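Local coordinates for protein 433aa long hypothetical phosphoribosylglycinamide formyl transferase (Pyrococcus horikoshii, PDB 2DWC) that belongs to the ATP-grasp family and binds adenosine-5'-diphosphate in a two-subunit assembly, at residues Ala19-Leu24 with Glu44-Asp49; Leu25-Leu30 with Pro55-Ala60; Ala343-Ile348 with Ile389-Asp394; Ala97-Glu102 with Pro110-Thr115. All blocks are in the same frame, centred on the assembly; numbering follows the deposited sequence.

Contact 1 (Ala19-Leu24 with Glu44-Asp49)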
loop_
_atom_site.group_PDB
_atom_site.type_symbol
_atom_site.label_atom_id
_atom_site.label_comp_id
_atom_site.label_asym_id
_atom_site.label_seq_id
_atom_site.Cartn_x
_atom_site.Cartn_y
_atom_site.Cartn_z
ATOM N N ALA B 19 1.794 -1.985 21.749
ATOM C CA ALA B 19 1.331 -1.182 20.631
ATOM C C ALA B 19 1.289 0.327 20.748
ATOM O O ALA B 19 0.980 0.861 21.835
ATOM C CB ALA B 19 -0.119 -1.622 20.261
ATOM N N GLN B 20 1.591 1.003 19.623
ATOM C CA GLN B 20 1.336 2.439 19.510
ATOM C C GLN B 20 -0.079 2.425 18.863
ATOM O O GLN B 20 -0.458 1.433 18.243
ATOM C CB GLN B 20 2.290 3.125 18.569
ATOM C CG GLN B 20 3.488 3.662 19.370
ATOM C CD GLN B 20 4.335 2.495 19.851
ATOM O OE1 GLN B 20 4.633 1.608 19.070
ATOM N NE2 GLN B 20 4.673 2.474 21.141
ATOM N N LYS B 21 -0.827 3.521 18.976
ATOM C CA LYS B 21 -2.212 3.512 18.471
ATOM C C LYS B 21 -2.603 4.889 17.917
ATOM O O LYS B 21 -2.285 5.928 18.517
ATOM C CB LYS B 21 -3.163 3.176 19.651
ATOM C CG LYS B 21 -4.657 3.062 19.232
ATOM C CD LYS B 21 -5.525 2.976 20.513
ATOM C CE LYS B 21 -5.221 1.679 21.244
ATOM N NZ LYS B 21 -6.039 1.574 22.505
ATOM N N ILE B 22 -3.202 4.899 16.735
ATOM C CA ILE B 22 -3.704 6.174 16.212
ATOM C C ILE B 22 -5.218 6.126 16.222
ATOM O O ILE B 22 -5.796 5.047 16.109
ATOM C CB ILE B 22 -3.237 6.443 14.770
ATOM C CG1 ILE B 22 -3.714 5.323 13.808
ATOM C CG2 ILE B 22 -1.686 6.597 14.777
ATOM C CD1 ILE B 22 -3.331 5.639 12.327
ATOM N N LEU B 23 -5.852 7.304 16.365
ATOM C CA LEU B 23 -7.302 7.409 16.393
ATOM C C LEU B 23 -7.661 8.327 15.215
ATOM O O LEU B 23 -7.327 9.517 15.228
ATOM C CB LEU B 23 -7.771 8.039 17.732
ATOM C CG LEU B 23 -9.287 8.149 17.839
ATOM C CD1 LEU B 23 -9.949 6.760 17.876
ATOM C CD2 LEU B 23 -9.623 8.941 19.113
ATOM N N LEU B 24 -8.287 7.736 14.197
ATOM C CA LEU B 24 -8.698 8.501 13.014
ATOM C C LEU B 24 -10.093 9.103 13.234
ATOM O O LEU B 24 -11.036 8.355 13.458
ATOM C CB LEU B 24 -8.757 7.567 11.786
ATOM C CG LEU B 24 -7.382 6.964 11.436
ATOM C CD1 LEU B 24 -7.578 5.967 10.300
ATOM C CD2 LEU B 24 -6.422 8.069 10.932
ATOM N N GLU B 44 -1.378 0.153 15.765
ATOM C CA GLU B 44 -2.785 -0.151 15.990
ATOM C C GLU B 44 -3.641 1.022 15.525
ATOM O O GLU B 44 -3.335 2.170 15.814
ATOM C CB GLU B 44 -2.998 -0.428 17.485
ATOM C CG GLU B 44 -4.394 -1.058 17.793
ATOM C CD GLU B 44 -4.431 -1.811 19.126
ATOM O OE1 GLU B 44 -5.459 -1.701 19.833
ATOM O OE2 GLU B 44 -3.452 -2.532 19.457
ATOM N N VAL B 45 -4.754 0.728 14.853
ATOM C CA VAL B 45 -5.624 1.782 14.304
ATOM C C VAL B 45 -7.060 1.693 14.790
ATOM O O VAL B 45 -7.672 0.628 14.693
ATOM C CB VAL B 45 -5.722 1.662 12.748
ATOM C CG1 VAL B 45 -6.569 2.813 12.164
ATOM C CG2 VAL B 45 -4.317 1.727 12.153
ATOM N N VAL B 46 -7.587 2.807 15.291
ATOM C CA VAL B 46 -8.984 2.845 15.698
ATOM C C VAL B 46 -9.563 3.942 14.788
ATOM O O VAL B 46 -9.025 5.047 14.717
ATOM C CB VAL B 46 -9.124 3.219 17.153
ATOM C CG1 VAL B 46 -10.601 3.346 17.506
ATOM C CG2 VAL B 46 -8.511 2.141 17.982
ATOM N N ALA B 47 -10.644 3.597 14.084
ATOM C CA ALA B 47 -11.253 4.513 13.111
ATOM C C ALA B 47 -12.635 4.932 13.558
ATOM O O ALA B 47 -13.458 4.079 13.886
ATOM C CB ALA B 47 -11.348 3.763 11.749
ATOM N N VAL B 48 -12.900 6.226 13.491
ATOM C CA VAL B 48 -14.192 6.776 13.912
ATOM C C VAL B 48 -14.870 7.514 12.770
ATOM O O VAL B 48 -14.215 8.199 11.967
ATOM C CB VAL B 48 -13.960 7.815 15.067
ATOM C CG1 VAL B 48 -15.314 8.341 15.664
ATOM C CG2 VAL B 48 -13.106 7.146 16.178
ATOM N N ASP B 49 -16.186 7.369 12.675
ATOM C CA ASP B 49 -16.928 8.160 11.706
ATOM C C ASP B 49 -18.418 8.108 12.056
ATOM O O ASP B 49 -18.795 7.492 13.055
ATOM C CB ASP B 49 -16.680 7.719 10.251
ATOM C CG ASP B 49 -16.771 8.891 9.268
ATOM O OD1 ASP B 49 -17.725 9.723 9.363
ATOM O OD2 ASP B 49 -15.919 8.964 8.341
HETATM O O HOH W 1 -5.175 -1.001 22.875
#
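Lys21 and Glu44 both hold CG anti to the backbone N (chi1 -177° and -168°), which lays their side chains side by side on one face of the sheet. They sit on neighbouring strands of a parallel Rossmann-like sheet, and helix 29-40 links these strands as a beta-alpha-beta unit. The axes of strands 21-24 and 44-49 run 12° from parallel. Five backbone hydrogen bonds hold the segments in the alternating parallel pattern: Gln20 O takes Glu44 N, Glu44 O takes Ile22 N, and the series continues to Leu24 O with Val48 N at 2.8 Å. Glu44 O also receives a CA-H contact from Lys21 CA at 3.2 Å.

The two charges stay too far apart for a salt bridge, with Lys21 NZ 4.3 Å from Glu44 OE1. A water joins them. It accepts from Lys21 NZ at 2.7 Å and donates to Glu44 OE1 at 3.1 Å. Each charge has a direct partner besides: Lys21 forms a salt bridge with Glu81, and Glu44 with Arg62. Glu44 OE2 accepts from Thr15 N, so this buried carboxylate is gripped at both oxygens.

On the opposite face, Ile22 and Val45 lie alongside each other, packed against helix 29-40, and Ile22 CG1 meets Val45 CG2 at 4.0 Å. The face with Lys21 also carries Leu23, Val46 and Val48, which pack against helix 71-81. There Leu23 CD1 touches both valines, Val46 CG1 tightly at 3.5 Å and Val48 CG2 at 3.6 Å.

Contact 2 (Leu25-Leu30 with Pro55-Ala60)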
loop_
_atom_site.group_PDB
_atom_site.type_symbol
_atom_site.label_atom_id
_atom_site.label_comp_id
_atom_site.label_asym_id
_atom_site.label_seq_id
_atom_site.Cartn_x
_atom_site.Cartn_y
_atom_site.Cartn_z
ATOM N N LEU B 25 -10.219 10.435 13.243
ATOM C CA LEU B 25 -11.556 11.057 13.381
ATOM C C LEU B 25 -11.964 11.391 11.950
ATOM O O LEU B 25 -11.601 12.454 11.400
ATOM C CB LEU B 25 -11.492 12.279 14.288
ATOM C CG LEU B 25 -11.018 11.918 15.715
ATOM C CD1 LEU B 25 -11.147 13.225 16.599
ATOM C CD2 LEU B 25 -11.842 10.758 16.386
ATOM N N GLY B 26 -12.757 10.486 11.337
ATOM C CA GLY B 26 -13.076 10.631 9.921
ATOM C C GLY B 26 -12.417 9.432 9.279
ATOM O O GLY B 26 -11.189 9.258 9.371
ATOM N N SER B 27 -13.223 8.574 8.633
ATOM C CA SER B 27 -12.699 7.329 8.094
ATOM C C SER B 27 -12.910 7.186 6.604
ATOM O O SER B 27 -13.193 6.096 6.115
ATOM C CB SER B 27 -13.371 6.152 8.833
ATOM O OG SER B 27 -13.081 6.235 10.242
ATOM N N GLY B 28 -12.807 8.307 5.886
ATOM C CA GLY B 28 -12.930 8.253 4.425
ATOM C C GLY B 28 -11.674 7.680 3.744
ATOM O O GLY B 28 -10.811 7.073 4.392
ATOM N N GLU B 29 -11.570 7.900 2.425
ATOM C CA GLU B 29 -10.475 7.347 1.666
ATOM C C GLU B 29 -9.086 7.814 2.131
ATOM O O GLU B 29 -8.129 7.060 1.985
ATOM C CB GLU B 29 -10.670 7.652 0.173
ATOM C CG GLU B 29 -10.832 9.141 -0.139
ATOM C CD GLU B 29 -12.303 9.629 -0.257
ATOM O OE1 GLU B 29 -13.209 9.238 0.537
ATOM O OE2 GLU B 29 -12.527 10.464 -1.155
ATOM N N LEU B 30 -8.987 9.045 2.633
ATOM C CA LEU B 30 -7.696 9.540 3.083
ATOM C C LEU B 30 -7.307 8.796 4.369
ATOM O O LEU B 30 -6.164 8.327 4.512
ATOM C CB LEU B 30 -7.795 11.067 3.308
ATOM C CG LEU B 30 -8.264 11.846 2.056
ATOM C CD1 LEU B 30 -7.943 13.324 2.331
ATOM C CD2 LEU B 30 -7.556 11.407 0.757
ATOM N N PRO B 55 -14.585 3.460 4.777
ATOM C CA PRO B 55 -13.333 2.929 4.222
ATOM C C PRO B 55 -12.227 2.599 5.214
ATOM O O PRO B 55 -11.703 1.474 5.206
ATOM C CB PRO B 55 -12.937 3.992 3.188
ATOM C CG PRO B 55 -14.295 4.482 2.671
ATOM C CD PRO B 55 -15.115 4.590 3.998
ATOM N N ALA B 56 -11.871 3.552 6.084
ATOM C CA ALA B 56 -10.786 3.288 7.039
ATOM C C ALA B 56 -11.160 2.268 8.108
ATOM O O ALA B 56 -10.290 1.562 8.642
ATOM C CB ALA B 56 -10.329 4.591 7.687
ATOM N N MET B 57 -12.447 2.180 8.441
ATOM C CA MET B 57 -12.900 1.217 9.440
ATOM C C MET B 57 -12.663 -0.220 8.931
ATOM O O MET B 57 -12.390 -1.116 9.719
ATOM C CB MET B 57 -14.409 1.390 9.714
ATOM C CG MET B 57 -14.695 2.651 10.523
ATOM S SD MET B 57 -16.488 2.794 10.681
ATOM C CE MET B 57 -16.551 4.475 11.450
ATOM N N GLN B 58 -12.747 -0.426 7.613
ATOM C CA GLN B 58 -12.589 -1.786 7.067
ATOM C C GLN B 58 -11.158 -2.310 7.240
ATOM O O GLN B 58 -10.937 -3.502 7.451
ATOM C CB GLN B 58 -12.988 -1.803 5.571
ATOM C CG GLN B 58 -14.539 -1.601 5.426
ATOM C CD GLN B 58 -14.962 -1.585 3.987
ATOM O OE1 GLN B 58 -14.467 -2.371 3.192
ATOM N NE2 GLN B 58 -15.883 -0.690 3.638
ATOM N N VAL B 59 -10.201 -1.384 7.201
ATOM C CA VAL B 59 -8.777 -1.733 7.330
ATOM C C VAL B 59 -8.278 -1.626 8.786
ATOM O O VAL B 59 -7.335 -2.294 9.166
ATOM C CB VAL B 59 -7.923 -0.803 6.436
ATOM C CG1 VAL B 59 -6.432 -0.882 6.831
ATOM C CG2 VAL B 59 -8.087 -1.276 4.947
ATOM N N ALA B 60 -8.988 -0.854 9.590
ATOM C CA ALA B 60 -8.616 -0.642 10.980
ATOM C C ALA B 60 -8.804 -1.862 11.872
ATOM O O ALA B 60 -9.541 -2.806 11.560
ATOM C CB ALA B 60 -9.440 0.529 11.537
#
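The carbonyl group of Ser27 is the flat group met across this contact, and Ala56 N sits above its plane, 39° out of it. The proline ring of Pro55 comes to the same oxygen, with Pro55 CD 3.2 Å from Ser27 O. The N-H of Ala56 points almost exactly at Ser27 O (179° at the hydrogen) over 2.9 Å. Pro55 N is also near that oxygen but has no hydrogen to share.

Beside this bond, Ser27 CB packs on Ala56 CB at 3.6 Å. Ser27 OG is anti to its own carbonyl carbon, beside the backbone N (chi1 -60°). This places the hydroxyl next to Met57, 3.9 Å from Met57 CG. Its polar partner is Val48 O, through a weak hydrogen bond, while Ser27 N donates to Asp49 OD2. The C-terminal end of strand 44-49 therefore helps to position the turn.

Glu29 turns away from Pro55 and makes a salt bridge with Lys378. In the weakly bonded helix of about 55-59, Gln58 OE1 hydrogen-bonds His61 NE2 of the second subunit, which puts this helix at the dimer contact.

Gly26 has backbone angles that call for glycine, and Gly28 is the N-cap of helix 29-40. A strand running through such a turn into a helix is consistent with the glycine-rich loop of a Rossmann-type fold.

Contact 3 (Ala343-Ile348 with Ile389-Asp394)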
loop_
_atom_site.group_PDB
_atom_site.type_symbol
_atom_site.label_atom_id
_atom_site.label_comp_id
_atom_site.label_asym_id
_atom_site.label_seq_id
_atom_site.Cartn_x
_atom_site.Cartn_y
_atom_site.Cartn_z
ATOM N N ALA B 343 2.987 11.460 -11.994
ATOM C CA ALA B 343 1.744 10.662 -11.966
ATOM C C ALA B 343 0.544 11.562 -11.883
ATOM O O ALA B 343 0.664 12.772 -11.743
ATOM C CB ALA B 343 1.771 9.650 -10.751
ATOM N N ALA B 344 -0.632 10.974 -11.995
ATOM C CA ALA B 344 -1.858 11.749 -11.943
ATOM C C ALA B 344 -2.985 10.877 -11.450
ATOM O O ALA B 344 -2.891 9.645 -11.489
ATOM C CB ALA B 344 -2.221 12.240 -13.371
ATOM N N THR B 345 -4.065 11.525 -11.030
ATOM C CA THR B 345 -5.274 10.823 -10.591
ATOM C C THR B 345 -6.474 11.441 -11.282
ATOM O O THR B 345 -6.410 12.568 -11.784
ATOM C CB THR B 345 -5.558 10.974 -9.081
ATOM O OG1 THR B 345 -5.957 12.331 -8.809
ATOM C CG2 THR B 345 -4.350 10.598 -8.251
ATOM N N HIS B 346 -7.561 10.683 -11.361
ATOM C CA HIS B 346 -8.820 11.214 -11.836
ATOM C C HIS B 346 -9.886 10.522 -10.970
ATOM O O HIS B 346 -9.838 9.300 -10.769
ATOM C CB HIS B 346 -9.052 10.919 -13.321
ATOM C CG HIS B 346 -10.181 11.718 -13.893
ATOM N ND1 HIS B 346 -11.503 11.470 -13.577
ATOM C CD2 HIS B 346 -10.181 12.831 -14.675
ATOM C CE1 HIS B 346 -12.268 12.395 -14.134
ATOM N NE2 HIS B 346 -11.492 13.233 -14.801
ATOM N N VAL B 347 -10.809 11.300 -10.420
ATOM C CA VAL B 347 -11.844 10.711 -9.569
ATOM C C VAL B 347 -12.830 9.830 -10.309
ATOM O O VAL B 347 -12.985 9.921 -11.532
ATOM C CB VAL B 347 -12.644 11.830 -8.825
ATOM C CG1 VAL B 347 -11.664 12.720 -8.058
ATOM C CG2 VAL B 347 -13.464 12.669 -9.831
ATOM N N ILE B 348 -13.452 8.927 -9.542
ATOM C CA ILE B 348 -14.507 8.040 -10.035
ATOM C C ILE B 348 -15.654 8.435 -9.110
ATOM O O ILE B 348 -15.654 8.114 -7.907
ATOM C CB ILE B 348 -14.134 6.558 -9.854
ATOM C CG1 ILE B 348 -12.900 6.223 -10.743
ATOM C CG2 ILE B 348 -15.310 5.695 -10.266
ATOM C CD1 ILE B 348 -12.306 4.831 -10.453
ATOM N N ILE B 389 -10.658 6.162 -7.348
ATOM C CA ILE B 389 -9.818 6.997 -8.216
ATOM C C ILE B 389 -9.067 6.128 -9.209
ATOM O O ILE B 389 -8.773 4.964 -8.935
ATOM C CB ILE B 389 -8.677 7.785 -7.473
ATOM C CG1 ILE B 389 -7.895 6.828 -6.540
ATOM C CG2 ILE B 389 -9.238 9.016 -6.787
ATOM C CD1 ILE B 389 -6.537 7.391 -6.139
ATOM N N ALA B 390 -8.769 6.699 -10.373
ATOM C CA ALA B 390 -7.881 6.035 -11.309
ATOM C C ALA B 390 -6.513 6.713 -11.032
ATOM O O ALA B 390 -6.451 7.928 -10.786
ATOM C CB ALA B 390 -8.315 6.320 -12.786
ATOM N N LEU B 391 -5.432 5.924 -11.055
ATOM C CA LEU B 391 -4.059 6.428 -10.823
ATOM C C LEU B 391 -3.260 6.033 -12.060
ATOM O O LEU B 391 -3.408 4.920 -12.539
ATOM C CB LEU B 391 -3.398 5.685 -9.663
ATOM C CG LEU B 391 -3.460 6.186 -8.231
ATOM C CD1 LEU B 391 -2.808 5.134 -7.316
ATOM C CD2 LEU B 391 -2.706 7.506 -8.129
ATOM N N ALA B 392 -2.396 6.908 -12.556
ATOM C CA ALA B 392 -1.599 6.547 -13.715
ATOM C C ALA B 392 -0.241 7.235 -13.580
ATOM O O ALA B 392 -0.162 8.334 -13.027
ATOM C CB ALA B 392 -2.285 7.011 -15.011
ATOM N N TRP B 393 0.813 6.613 -14.096
ATOM C CA TRP B 393 2.146 7.250 -14.010
ATOM C C TRP B 393 2.843 7.194 -15.373
ATOM O O TRP B 393 2.560 6.319 -16.197
ATOM C CB TRP B 393 3.010 6.527 -12.982
ATOM C CG TRP B 393 2.866 4.978 -13.008
ATOM C CD1 TRP B 393 3.690 4.089 -13.653
ATOM C CD2 TRP B 393 1.791 4.186 -12.450
ATOM N NE1 TRP B 393 3.193 2.803 -13.545
ATOM C CE2 TRP B 393 2.034 2.838 -12.810
ATOM C CE3 TRP B 393 0.646 4.487 -11.692
ATOM C CZ2 TRP B 393 1.175 1.783 -12.430
ATOM C CZ3 TRP B 393 -0.218 3.435 -11.315
ATOM C CH2 TRP B 393 0.059 2.100 -11.682
ATOM N N ASP B 394 3.791 8.101 -15.566
ATOM C CA ASP B 394 4.529 8.131 -16.842
ATOM C C ASP B 394 5.660 9.128 -16.682
ATOM O O ASP B 394 5.617 9.999 -15.844
ATOM C CB ASP B 394 3.623 8.609 -17.971
ATOM C CG ASP B 394 4.227 8.349 -19.347
ATOM O OD1 ASP B 394 4.902 9.242 -19.902
ATOM O OD2 ASP B 394 4.030 7.233 -19.851
#
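An antiparallel strand pair in the C-terminal PurT region forms this contact, with Ala344 facing Ala392 and His346 facing Ala390 as hydrogen-bonded pairs. Each pair exchanges two backbone bonds. Ala344 N meets Ala392 O at 2.9 Å, and Ala390 N meets His346 O at 2.8 Å, the straighter of the two at 171°. Between them, Thr345 CA brings its hydrogen to Ala390 O at 3.1 Å.

On one face Thr345 and Leu391 lie side by side, and Thr345 CG2 touches Leu391 CD2 at 3.5 Å. With chi1 70°, Thr345 OG1 lies between the backbone N and the carbonyl carbon, and CG2 is anti to the carbonyl carbon, on the side of Leu391. The buried hydroxyl is bonded to Ser245 and Tyr242. Further along this face Ala343 CB rests on Trp393 CB at 4.0 Å, and Trp393 also packs on Pro308 of the second subunit.

The face with Ala344, His346, Ala390 and Ala392 is covered in part by helix 397-409. The ring of His346 leads away from the partner strand and meets His409 edge-to-face. The bond from ND1 helps to set its rotation: His346 ND1 donates to a lone pair of Val347 O at 3.0 Å, nearly within the ring plane.

Contact 4 (Ala97-Glu102 with Pro110-Thr115)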
loop_
_atom_site.group_PDB
_atom_site.type_symbol
_atom_site.label_atom_id
_atom_site.label_comp_id
_atom_site.label_asym_id
_atom_site.label_seq_id
_atom_site.Cartn_x
_atom_site.Cartn_y
_atom_site.Cartn_z
ATOM N N ALA B 97 -13.805 19.824 21.627
ATOM C CA ALA B 97 -13.273 18.535 22.048
ATOM C C ALA B 97 -11.782 18.451 21.763
ATOM O O ALA B 97 -11.006 17.994 22.602
ATOM C CB ALA B 97 -14.008 17.359 21.312
ATOM N N LEU B 98 -11.395 18.832 20.545
ATOM C CA LEU B 98 -9.975 18.780 20.182
ATOM C C LEU B 98 -9.130 19.613 21.159
ATOM O O LEU B 98 -8.061 19.169 21.598
ATOM C CB LEU B 98 -9.776 19.251 18.720
ATOM C CG LEU B 98 -10.485 18.425 17.638
ATOM C CD1 LEU B 98 -10.129 19.018 16.229
ATOM C CD2 LEU B 98 -10.063 16.947 17.730
ATOM N N PHE B 99 -9.597 20.802 21.533
ATOM C CA PHE B 99 -8.789 21.616 22.446
ATOM C C PHE B 99 -8.732 20.952 23.806
ATOM O O PHE B 99 -7.701 21.009 24.468
ATOM C CB PHE B 99 -9.380 23.038 22.631
ATOM C CG PHE B 99 -9.129 23.973 21.453
ATOM C CD1 PHE B 99 -10.139 24.287 20.556
ATOM C CD2 PHE B 99 -7.877 24.559 21.288
ATOM C CE1 PHE B 99 -9.920 25.175 19.516
ATOM C CE2 PHE B 99 -7.638 25.463 20.235
ATOM C CZ PHE B 99 -8.650 25.769 19.362
ATOM N N GLU B 100 -9.836 20.310 24.222
ATOM C CA GLU B 100 -9.832 19.667 25.541
ATOM C C GLU B 100 -8.889 18.449 25.582
ATOM O O GLU B 100 -8.199 18.221 26.578
ATOM C CB GLU B 100 -11.242 19.239 25.909
ATOM C CG GLU B 100 -12.123 20.437 26.250
ATOM C CD GLU B 100 -13.527 20.074 26.639
ATOM O OE1 GLU B 100 -13.791 18.879 26.947
ATOM O OE2 GLU B 100 -14.367 21.010 26.636
ATOM N N PHE B 101 -8.871 17.661 24.496
ATOM C CA PHE B 101 -7.980 16.494 24.453
ATOM C C PHE B 101 -6.536 16.956 24.656
ATOM O O PHE B 101 -5.750 16.352 25.399
ATOM C CB PHE B 101 -8.038 15.742 23.100
ATOM C CG PHE B 101 -9.424 15.243 22.709
ATOM C CD1 PHE B 101 -10.353 14.889 23.698
ATOM C CD2 PHE B 101 -9.788 15.137 21.361
ATOM C CE1 PHE B 101 -11.672 14.434 23.331
ATOM C CE2 PHE B 101 -11.104 14.683 20.972
ATOM C CZ PHE B 101 -12.041 14.338 21.990
ATOM N N GLU B 102 -6.185 17.998 23.925
ATOM C CA GLU B 102 -4.798 18.514 23.976
ATOM C C GLU B 102 -4.453 19.015 25.358
ATOM O O GLU B 102 -3.353 18.735 25.880
ATOM C CB GLU B 102 -4.710 19.601 22.886
ATOM C CG GLU B 102 -3.429 20.278 22.638
ATOM C CD GLU B 102 -3.619 21.195 21.437
ATOM O OE1 GLU B 102 -4.202 22.300 21.626
ATOM O OE2 GLU B 102 -3.238 20.775 20.311
ATOM N N PRO B 110 -2.468 18.756 13.638
ATOM C CA PRO B 110 -1.046 19.037 13.950
ATOM C C PRO B 110 -1.011 19.660 15.348
ATOM O O PRO B 110 -0.017 19.522 16.090
ATOM C CB PRO B 110 -0.626 19.977 12.815
ATOM C CG PRO B 110 -1.894 20.734 12.526
ATOM C CD PRO B 110 -2.982 19.661 12.595
ATOM N N ASN B 111 -2.112 20.351 15.663
ATOM C CA ASN B 111 -2.469 20.881 17.007
ATOM C C ASN B 111 -3.948 21.253 16.833
ATOM O O ASN B 111 -4.458 21.356 15.700
ATOM C CB ASN B 111 -1.624 22.114 17.510
ATOM C CG ASN B 111 -1.430 23.162 16.460
ATOM O OD1 ASN B 111 -2.382 23.664 15.874
ATOM N ND2 ASN B 111 -0.157 23.509 16.210
ATOM N N ALA B 112 -4.642 21.457 17.938
ATOM C CA ALA B 112 -6.067 21.760 17.861
ATOM C C ALA B 112 -6.341 23.107 17.186
ATOM O O ALA B 112 -7.256 23.245 16.385
ATOM C CB ALA B 112 -6.672 21.729 19.300
ATOM N N ARG B 113 -5.504 24.094 17.483
ATOM C CA ARG B 113 -5.709 25.431 16.934
ATOM C C ARG B 113 -5.701 25.473 15.406
ATOM O O ARG B 113 -6.484 26.206 14.787
ATOM C CB ARG B 113 -4.643 26.370 17.523
ATOM C CG ARG B 113 -4.817 27.832 17.037
ATOM C CD ARG B 113 -4.253 28.823 18.045
ATOM N NE ARG B 113 -4.773 30.183 17.825
ATOM C CZ ARG B 113 -4.306 31.024 16.903
ATOM N NH1 ARG B 113 -3.298 30.654 16.126
ATOM N NH2 ARG B 113 -4.865 32.220 16.730
ATOM N N ALA B 114 -4.855 24.650 14.777
ATOM C CA ALA B 114 -4.798 24.655 13.311
ATOM C C ALA B 114 -6.113 24.295 12.668
ATOM O O ALA B 114 -6.491 24.888 11.669
ATOM C CB ALA B 114 -3.671 23.706 12.790
ATOM N N THR B 115 -6.827 23.322 13.227
ATOM C CA THR B 115 -8.110 22.942 12.653
ATOM C C THR B 115 -9.122 24.046 12.887
ATOM O O THR B 115 -9.913 24.385 11.993
ATOM C CB THR B 115 -8.584 21.609 13.251
ATOM O OG1 THR B 115 -7.702 20.589 12.772
ATOM C CG2 THR B 115 -10.024 21.259 12.821
HETATM O O HOH W 2 -3.729 24.200 19.785
#
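Glu102 stretches out from helix 95-103 toward the start of helix 112-118, while the ring of Phe99 lies beside the same helix start. These two helices of the preATP-grasp region pack round the N-terminus of the second, where Asn111 is the N-cap. The Glu102 chain is extended, with CG anti to the backbone N (chi1 -177°), and this carries the carboxylate to Ala112. Ala112 N donates to Glu102 OE2 on its syn side at 2.8 Å, 26° out of the carboxylate plane. Glu102 OE1 accepts from a water at 2.7 Å, and the water accepts from Arg113 N at 2.9 Å. The carboxylate serves Ala112 N directly and Arg113 N through the water, and the helix dipole would probably favour its negative charge.

Ala112 CB sits over one face of the Phe99 ring, a CH-pi contact 4.0 Å from the centroid. Phe99 also meets Trp116 edge-to-face. Leu98 and Thr115 cross at about a right angle, with Leu98 CD1 4.1 Å from Thr115 CG2. Thr115 OG1 is hydrogen-bonded to Arg295. Asn111 OD1 completes the helix start with a capping bond, accepting from Ala114 N at 2.9 Å, nearly in line with its side-chain carbonyl.

In the fold
Contacts 1 and 2 are continuous, with centres 10 Å apart. Val48 O near the end of strand 44-49 lies 2.8 Å from Gly26 N in the turn of contact 2, a probable hydrogen bond. Contact 4 belongs to the same N-terminal region and touches contact 2 where Leu25 CD1 lies 4.0 Å from Leu98 CD2. Contact 3 lies in the C-terminal region, its nearest atoms about 7 Å from contact 2. Contacts 3 and 4 are far apart, about 33 Å between centres. Neither touches the bound adenosine-5'-diphosphate: the side chains of Thr115 and Val347 are each about 14 Å from it.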